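Side-chain contacts in extracellular ligand-binding receptor (Rhodopseudomonas palustris, PDB 4F06), which binds p-hydroxybenzoic acid, a lignin degradation product, and as the solute-binding protein of an ABC transporter probably hands it over for uptake: residues 48-53 / 65-70; 113-118 / 306-311. One frame throughout, in Å; residues are numbered along the deposited sequence. Where two conformers were deposited one is given.

Contact 1 of 2, residues 48-53 / 65-70; sequences VYRDEV and QELIVK. With SO4 (sulfate ion), chain H.
Strand 48-51 and helix 65-69 run close to antiparallel, with 156° between their directions and their axes 10.4 Å apart, so that Val48 lies opposite Leu67 and Arg50 reaches Glu66. The pair forms the first half of a beta-alpha-beta crossover: the chain leaves strand 43-51, returns along helix 57-69 over the sheet, and enters strand 75-78 on the far side of strand 5-12. It is a useful example of how one arginine can serve both as an apolar spacer and as a polar clamp. Its CG packs against Leu67 CD1 at 3.7 Å, and the bend at chi2 (-64°) carries the rest of the chain alongside the helix, to where the Glu66 carboxylate comes to meet it. There Arg50 NE donates to Glu66 OE1 at 3.0 Å, a salt bridge in which NE meets the oxygen on its syn side, 34° out of the carboxylate plane. Glu66 CD and OE1 lie near the plane of the guanidinium, at its edge, though the two groups are clearly tilted against each other, while Leu67 CD2 sits over one face of the guanidinium, offset toward the rim. Rotation of the guanidinium is fixed further by NH1, which reaches back to Tyr49 O at 2.9 Å from above the carbonyl plane. A sulfate ion, probably from the crystallisation liquor, takes up another part of the edge, and its charge is likely to be offset partly by the arginine. Just beyond, Glu52 accepts from the backbone N of Tyr80 and of Phe81, two residues of a p-hydroxybenzoic acid pocket. The sulfate is held in a two-pronged grip, Arg50 NH1 to O4 at 2.9 Å and Arg50 NH2 to O2 at 2.8 Å.

Contact 2 of 2, residues 113-118 / 306-311; sequences SPYIVR and SDPDKA
Tyr115 OH donates to Asp309 OD1 at 2.6 Å, a short bond that ties the turn before strand 116-118 to the first turn of helix 308-315. The two flat groups are steeply inclined: OD1 lies in the plane of the tyrosine ring, at its edge, yet the hydroxyl meets that oxygen from 45° above the carboxylate plane. This bond illustrates how an aromatic hydroxyl can settle the direction of a ring whose faces are held by other means. Pro308 CB stands 3.5 Å from the ring centroid and only 12° off the normal, a CH-pi contact over the middle of one face, and its CG comes equally close to CE2. Pro114 CG approaches the opposite face, offset toward the rim, so prolines from both segments bracket the ring. With CG swung beside the backbone N (chi1 -62°), the phenol extends across to the helix start. The turn is itself braced: Ser113 OG accepts from Tyr115 N at 3.1 Å, forming an ST turn within the type I turn from Ser113 to Ile116. An alanine in place of Tyr115 is likely to leave the Asp309 carboxylate without its hydroxyl partner and Pro308 CB without the ring it packs on. Being in the first helical turn, Asp309 would probably also have its negative charge favoured by the helix dipole. Behind the contact, Val117 touches Leu294 and Ala311 touches Met298 on helix 283-301, which also carries the pocket residues Arg293, Tyr296 and Lys297. The helix side is a classic N-terminus: Asp307 as N-cap, weakly bonded through OD1 to Lys310 N, followed at once by a proline in the first turn.

How the contacts relate
Following the chain from the N terminus, contact 1 comes first and closes a short loop: only 11 residues separate its segments, and the connection is mostly helix 57-69 itself. Contact 2 opens later, so the two are in series and neither encloses the other. Its own loop is long, 187 residues, running out through five strands of the second sheet, from 141-147 to 250-253, and back along helix 283-301 before helix 308-315 meets residues 113-118. Both reach the same six-stranded sheet, at strand 43-51 toward one side and at outermost strand 116-118 on the other. Their centres are 18 Å apart. Contact 1 is thus local, whereas contact 2 fastens helix 308-315, far along the chain, to the edge of the first sheet.

Contact 1 of 2, residues 48-53 / 65-70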
# COMPACT_ATOMS: atom_id res chain seq x y z
N VAL A 48 4.25 16.73 11.12
CA VAL A 48 2.97 17.46 11.31
C VAL A 48 1.89 16.70 10.52
O VAL A 48 2.06 16.47 9.32
CB VAL A 48 3.08 18.92 10.77
CG1 VAL A 48 1.78 19.70 11.05
CG2 VAL A 48 4.31 19.61 11.39
N TYR A 49 0.80 16.28 11.17
CA TYR A 49 -0.19 15.41 10.53
C TYR A 49 -1.45 16.18 10.15
O TYR A 49 -1.97 16.98 10.94
CB TYR A 49 -0.56 14.23 11.47
CG TYR A 49 0.64 13.37 11.77
CD1 TYR A 49 1.51 13.68 12.81
CD2 TYR A 49 0.92 12.26 10.97
CE1 TYR A 49 2.63 12.89 13.04
CE2 TYR A 49 2.03 11.47 11.21
CZ TYR A 49 2.88 11.79 12.22
OH TYR A 49 4.00 11.01 12.46
N ARG A 50 -1.99 15.89 8.97
CA ARG A 50 -3.24 16.48 8.53
C ARG A 50 -4.12 15.37 7.98
O ARG A 50 -3.63 14.34 7.47
CB ARG A 50 -2.96 17.52 7.43
CG ARG A 50 -2.16 18.74 7.88
CD ARG A 50 -2.95 19.56 8.91
NE ARG A 50 -2.21 20.75 9.37
CZ ARG A 50 -1.54 20.84 10.51
NH1 ARG A 50 -1.48 19.80 11.33
NH2 ARG A 50 -0.93 21.99 10.81
N ASP A 51 -5.44 15.58 8.03
CA ASP A 51 -6.40 14.49 7.81
C ASP A 51 -7.05 14.54 6.42
O ASP A 51 -7.89 15.39 6.11
CB ASP A 51 -7.44 14.58 8.93
CG ASP A 51 -8.38 13.42 8.99
OD1 ASP A 51 -8.24 12.41 8.23
OD2 ASP A 51 -9.28 13.52 9.85
N GLU A 52 -6.65 13.57 5.62
CA GLU A 52 -7.15 13.36 4.31
C GLU A 52 -8.62 12.91 4.25
O GLU A 52 -9.35 13.22 3.26
CB GLU A 52 -6.21 12.24 3.81
CG GLU A 52 -6.51 11.65 2.51
CD GLU A 52 -5.48 10.63 2.04
OE1 GLU A 52 -4.44 10.36 2.74
OE2 GLU A 52 -5.75 10.09 0.99
N VAL A 53 -9.04 12.14 5.25
CA VAL A 53 -10.43 11.62 5.43
C VAL A 53 -10.94 10.59 4.37
O VAL A 53 -11.29 9.46 4.71
CB VAL A 53 -11.48 12.75 5.62
CG1 VAL A 53 -12.85 12.13 5.96
CG2 VAL A 53 -11.06 13.69 6.73
N GLN A 65 -1.16 22.66 0.51
CA GLN A 65 -0.81 24.07 0.38
C GLN A 65 -0.68 24.72 1.77
O GLN A 65 0.22 25.53 1.97
CB GLN A 65 -1.84 24.81 -0.47
CG GLN A 65 -1.74 24.36 -1.91
CD GLN A 65 -2.82 24.90 -2.81
OE1 GLN A 65 -3.94 25.19 -2.35
NE2 GLN A 65 -2.48 25.07 -4.10
N GLU A 66 -1.57 24.39 2.72
CA GLU A 66 -1.43 24.95 4.07
C GLU A 66 -0.13 24.49 4.71
O GLU A 66 0.56 25.24 5.42
CB GLU A 66 -2.63 24.54 4.94
CG GLU A 66 -2.57 25.09 6.38
CD GLU A 66 -1.93 24.21 7.53
OE1 GLU A 66 -1.58 23.01 7.43
OE2 GLU A 66 -1.79 24.71 8.67
N LEU A 67 0.21 23.21 4.55
CA LEU A 67 1.46 22.71 5.15
C LEU A 67 2.69 23.43 4.53
O LEU A 67 3.62 23.79 5.24
CB LEU A 67 1.60 21.20 4.94
CG LEU A 67 0.67 20.37 5.84
CD1 LEU A 67 0.45 18.97 5.24
CD2 LEU A 67 1.25 20.34 7.24
N ILE A 68 2.66 23.66 3.20
CA ILE A 68 3.76 24.35 2.53
C ILE A 68 3.86 25.81 3.01
O ILE A 68 4.96 26.30 3.32
CB ILE A 68 3.57 24.28 1.00
CG1 ILE A 68 3.83 22.84 0.49
CG2 ILE A 68 4.51 25.24 0.23
CD1 ILE A 68 3.26 22.54 -0.89
N VAL A 69 2.71 26.50 3.07
CA VAL A 69 2.73 27.95 3.36
C VAL A 69 2.81 28.27 4.87
O VAL A 69 3.61 29.11 5.29
CB VAL A 69 1.52 28.63 2.71
CG1 VAL A 69 1.41 30.08 3.17
CG2 VAL A 69 1.62 28.56 1.20
N LYS A 70 1.96 27.62 5.66
CA LYS A 70 1.85 28.00 7.06
C LYS A 70 2.87 27.24 7.92
O LYS A 70 3.47 27.82 8.80
CB LYS A 70 0.41 27.82 7.55
CG LYS A 70 -0.59 28.60 6.72
CD LYS A 70 -0.32 30.10 6.77
CE LYS A 70 -1.56 30.93 6.52
NZ LYS A 70 -2.26 30.46 5.30
S SO4 H . 0.23 20.98 14.48
O1 SO4 H . -0.46 21.43 15.72
O2 SO4 H . 0.13 22.06 13.45
O3 SO4 H . 1.66 20.73 14.78
O4 SO4 H . -0.38 19.71 13.96

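Contact 2 of 2, residues 113-118 / 306-311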
# COMPACT_ATOMS: atom_id res chain seq x y z
N SER A 113 5.28 14.05 -11.17
CA SER A 113 6.20 15.06 -10.68
C SER A 113 7.57 14.44 -10.61
O SER A 113 7.67 13.30 -10.20
CB SER A 113 5.85 15.47 -9.24
OG SER A 113 6.79 16.41 -8.73
N PRO A 114 8.65 15.20 -10.87
CA PRO A 114 10.00 14.67 -10.67
C PRO A 114 10.33 14.48 -9.18
O PRO A 114 11.29 13.79 -8.86
CB PRO A 114 10.92 15.75 -11.27
CG PRO A 114 10.11 17.02 -11.14
CD PRO A 114 8.67 16.56 -11.44
N TYR A 115 9.52 15.05 -8.29
CA TYR A 115 9.88 15.10 -6.87
C TYR A 115 9.05 14.14 -6.02
O TYR A 115 8.97 14.32 -4.82
CB TYR A 115 9.77 16.53 -6.32
CG TYR A 115 10.68 17.56 -6.95
CD1 TYR A 115 11.88 17.22 -7.60
CD2 TYR A 115 10.34 18.90 -6.86
CE1 TYR A 115 12.70 18.21 -8.16
CE2 TYR A 115 11.17 19.88 -7.35
CZ TYR A 115 12.33 19.53 -8.03
OH TYR A 115 13.16 20.53 -8.50
N ILE A 116 8.47 13.12 -6.64
CA ILE A 116 7.78 12.09 -5.89
C ILE A 116 8.67 10.83 -5.78
O ILE A 116 9.33 10.42 -6.76
CB ILE A 116 6.48 11.68 -6.63
CG1 ILE A 116 5.48 12.80 -6.53
CG2 ILE A 116 5.91 10.38 -6.03
CD1 ILE A 116 4.28 12.62 -7.43
N VAL A 117 8.72 10.26 -4.58
CA VAL A 117 9.27 8.91 -4.40
C VAL A 117 8.28 8.10 -3.62
O VAL A 117 7.61 8.66 -2.76
CB VAL A 117 10.68 8.97 -3.74
CG1 VAL A 117 10.62 9.64 -2.37
CG2 VAL A 117 11.37 7.60 -3.69
N ARG A 118 8.14 6.81 -3.92
CA ARG A 118 7.07 6.01 -3.31
C ARG A 118 7.66 4.83 -2.55
O ARG A 118 8.44 4.06 -3.12
CB ARG A 118 6.07 5.54 -4.40
CG ARG A 118 5.01 4.59 -3.84
CD ARG A 118 3.76 4.55 -4.72
NE ARG A 118 4.09 4.37 -6.14
CZ ARG A 118 3.21 4.61 -7.12
NH1 ARG A 118 1.94 4.97 -6.78
NH2 ARG A 118 3.56 4.50 -8.40
N SER A 306 16.44 23.34 1.77
CA SER A 306 15.53 22.90 0.75
C SER A 306 16.27 22.87 -0.59
O SER A 306 16.79 23.89 -1.03
CB SER A 306 14.32 23.83 0.76
OG SER A 306 13.44 23.39 -0.24
N ASP A 307 16.35 21.69 -1.22
CA ASP A 307 17.04 21.53 -2.50
C ASP A 307 16.50 20.22 -3.09
O ASP A 307 17.14 19.15 -2.98
CB ASP A 307 18.56 21.51 -2.30
CG ASP A 307 19.33 21.39 -3.61
OD1 ASP A 307 18.72 21.15 -4.70
OD2 ASP A 307 20.58 21.49 -3.55
N PRO A 308 15.28 20.26 -3.65
CA PRO A 308 14.63 19.01 -4.07
C PRO A 308 15.37 18.26 -5.14
O PRO A 308 15.34 17.04 -5.15
CB PRO A 308 13.25 19.49 -4.57
CG PRO A 308 13.47 20.95 -4.94
CD PRO A 308 14.41 21.45 -3.87
N ASP A 309 16.09 18.94 -6.05
CA ASP A 309 16.84 18.17 -7.06
C ASP A 309 17.91 17.30 -6.37
O ASP A 309 18.08 16.13 -6.72
CB ASP A 309 17.56 19.13 -8.05
CG ASP A 309 16.62 19.78 -9.05
OD1 ASP A 309 15.44 19.42 -9.17
OD2 ASP A 309 17.09 20.69 -9.78
N LYS A 310 18.63 17.87 -5.41
CA LYS A 310 19.70 17.13 -4.71
C LYS A 310 19.06 16.05 -3.82
O LYS A 310 19.56 14.92 -3.74
CB LYS A 310 20.53 18.10 -3.87
CG LYS A 310 21.73 17.44 -3.22
CD LYS A 310 22.71 18.43 -2.60
CE LYS A 310 23.27 19.44 -3.57
NZ LYS A 310 24.21 20.29 -2.80
N ALA A 311 17.93 16.36 -3.18
CA ALA A 311 17.27 15.40 -2.29
C ALA A 311 16.82 14.17 -3.08
O ALA A 311 17.08 13.02 -2.69
CB ALA A 311 16.05 16.06 -1.63